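Local coordinates for protein 3-dehydroquinate dehydratase (Zymomonas mobilis subsp. mobilis, PDB 6SMF) that catalyses the dehydration of 3-dehydroquinate to 3-dehydroshikimate in the shikimate pathway, probably as a trans-elimination through an enolate intermediate, and assembles as a homododecamer, at residues A113-A116 with F117-K120. Numbering follows the deposited sequence.
Sequences AREA and FRHK. With FLC (citrate anion), chain E.
Glu115 and Arg118 form a two-pronged salt bridge in which the two side chains run side by side and the carboxylate meets the NE/NH2 edge of the guanidinium, a worked example of an acidic residue that probably orients a predicted substrate-binding arginine. Arg118 NH2 meets Glu115 OE1 on its syn side at 3.0 Å, while NE faces OE2 at a very short modelled distance that deserves caution. The two planes are turned 44° apart, so the pairing is twisted rather than coplanar. A bend at chi2 (109°) turns the Glu115 carboxylate to this edge of Arg118, whose chain is extended from CG to NE. Arg118 NH2 also forms a salt bridge with Asp94 of a neighbouring subunit, whose Tyr93 hydroxyl is hydrogen-bonded to Glu115 OE1.

Arg114 lays its guanidinium flat on that of Arg118, centres 3.9 Å apart and planes 18° from parallel, with Phe117 CE1 over the opposite face. A citrate, probably from the crystallisation liquor, accepts weak bonds from Arg114 NH2 and Arg118 NH1; its further bonds to Asn81, His87, His107, Leu108 and Ser109 are consistent with its occupying the substrate pocket. Ser109 also bonds Arg114 NH2.

Beyond the salt bridge the backbone turns, with Arg118 N bonded to Glu115 O and His119 N to Ala116 O, each at 2.9 Å. Ala116 CA sits over the His119 ring in a CH-pi contact, 3.8 Å from its centroid.

Stacked cations of this kind are consistent with a pocket built for an anion: the carboxylates of Glu115 and the adjoining subunit's Asp94 probably offset part of Arg118's charge while fixing its rotation.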
loop_
_atom_site.group_PDB
_atom_site.type_symbol
_atom_site.label_atom_id
_atom_site.label_comp_id
_atom_site.label_asym_id
_atom_site.label_seq_id
_atom_site.Cartn_x
_atom_site.Cartn_y
_atom_site.Cartn_z
ATOM N N ALA A 113 17.691 -11.701 -6.138
ATOM C CA ALA A 113 18.568 -11.864 -4.955
ATOM C C ALA A 113 19.044 -10.483 -4.473
ATOM O O ALA A 113 19.784 -10.423 -3.528
ATOM C CB ALA A 113 19.726 -12.783 -5.265
ATOM N N ARG A 114 18.627 -9.420 -5.125
ATOM C CA ARG A 114 19.126 -8.064 -4.836
ATOM C C ARG A 114 18.003 -7.215 -4.219
ATOM O O ARG A 114 17.061 -7.803 -3.605
ATOM C CB ARG A 114 19.744 -7.560 -6.149
ATOM C CG ARG A 114 20.950 -8.405 -6.570
ATOM C CD ARG A 114 21.595 -8.013 -7.862
ATOM N NE ARG A 114 22.238 -6.712 -7.734
ATOM C CZ ARG A 114 22.686 -5.975 -8.728
ATOM N NH1 ARG A 114 23.200 -4.797 -8.449
ATOM N NH2 ARG A 114 22.614 -6.403 -9.971
ATOM N N GLU A 115 18.152 -5.895 -4.304
ATOM C CA GLU A 115 17.183 -4.866 -3.839
ATOM C C GLU A 115 15.820 -5.217 -4.434
ATOM O O GLU A 115 15.763 -5.641 -5.658
ATOM C CB GLU A 115 17.630 -3.451 -4.315
ATOM C CG GLU A 115 19.115 -3.118 -4.054
ATOM C CD GLU A 115 20.029 -3.055 -5.274
ATOM O OE1 GLU A 115 20.745 -1.972 -5.465
ATOM O OE2 GLU A 115 20.036 -4.069 -6.062
ATOM N N ALA A 116 14.775 -5.036 -3.629
ATOM C CA ALA A 116 13.337 -5.207 -3.989
ATOM C C ALA A 116 13.009 -4.447 -5.283
ATOM O O ALA A 116 12.253 -4.997 -6.092
ATOM C CB ALA A 116 12.484 -4.700 -2.861
ATOM N N PHE A 117 13.583 -3.258 -5.532
ATOM C CA PHE A 117 13.218 -2.533 -6.763
ATOM C C PHE A 117 13.694 -3.323 -7.981
ATOM O O PHE A 117 13.221 -3.022 -9.047
ATOM C CB PHE A 117 13.689 -1.085 -6.833
ATOM C CG PHE A 117 15.175 -0.833 -6.900
ATOM C CD1 PHE A 117 15.864 -0.957 -8.090
ATOM C CD2 PHE A 117 15.877 -0.478 -5.771
ATOM C CE1 PHE A 117 17.240 -0.822 -8.124
ATOM C CE2 PHE A 117 17.240 -0.298 -5.817
ATOM C CZ PHE A 117 17.915 -0.442 -7.001
ATOM N N ARG A 118 14.627 -4.249 -7.875
ATOM C CA ARG A 118 15.061 -5.038 -9.066
ATOM C C ARG A 118 14.183 -6.279 -9.268
ATOM O O ARG A 118 14.392 -6.949 -10.242
ATOM C CB ARG A 118 16.505 -5.503 -8.912
ATOM C CG ARG A 118 17.508 -4.374 -8.753
ATOM C CD ARG A 118 18.917 -4.886 -9.057
ATOM N NE ARG A 118 19.824 -3.908 -8.472
ATOM C CZ ARG A 118 20.342 -2.866 -9.122
ATOM N NH1 ARG A 118 20.136 -2.700 -10.426
ATOM N NH2 ARG A 118 21.053 -1.995 -8.435
ATOM N N HIS A 119 13.246 -6.581 -8.350
ATOM C CA HIS A 119 12.284 -7.696 -8.511
ATOM C C HIS A 119 11.343 -7.413 -9.683
ATOM O O HIS A 119 10.889 -8.356 -10.306
ATOM C CB HIS A 119 11.567 -7.942 -7.216
ATOM C CG HIS A 119 12.484 -8.402 -6.142
ATOM N ND1 HIS A 119 12.029 -8.731 -4.880
ATOM C CD2 HIS A 119 13.832 -8.537 -6.128
ATOM C CE1 HIS A 119 13.067 -9.068 -4.149
ATOM N NE2 HIS A 119 14.180 -8.986 -4.897
ATOM N N LYS A 120 11.117 -6.147 -10.024
ATOM C CA LYS A 120 10.212 -5.766 -11.120
ATOM C C LYS A 120 10.956 -5.884 -12.447
ATOM O O LYS A 120 12.014 -5.279 -12.596
ATOM C CB LYS A 120 9.737 -4.345 -10.864
ATOM C CG LYS A 120 8.889 -3.743 -11.969
ATOM C CD LYS A 120 7.514 -4.360 -11.989
ATOM C CE LYS A 120 6.563 -3.643 -12.954
ATOM N NZ LYS A 120 5.220 -4.290 -12.949
HETATM C CAC FLC E . 19.773 -5.739 -13.079
HETATM C CA FLC E . 20.930 -6.748 -13.178
HETATM C CB FLC E . 21.796 -6.617 -14.445
HETATM C CBC FLC E . 22.835 -7.731 -14.566
HETATM C CG FLC E . 22.569 -5.288 -14.484
HETATM C CGC FLC E . 24.000 -5.250 -13.948
HETATM O OA1 FLC E . 20.064 -4.500 -13.154
HETATM O OA2 FLC E . 18.587 -6.177 -12.947
HETATM O OB1 FLC E . 23.243 -7.950 -15.635
HETATM O OB2 FLC E . 23.125 -8.329 -13.637
HETATM O OG1 FLC E . 24.851 -4.534 -14.582
HETATM O OG2 FLC E . 24.244 -5.780 -12.847
HETATM O OHB FLC E . 20.877 -6.702 -15.530
HETATM O O HOH W 1 15.889 -10.033 -2.407
#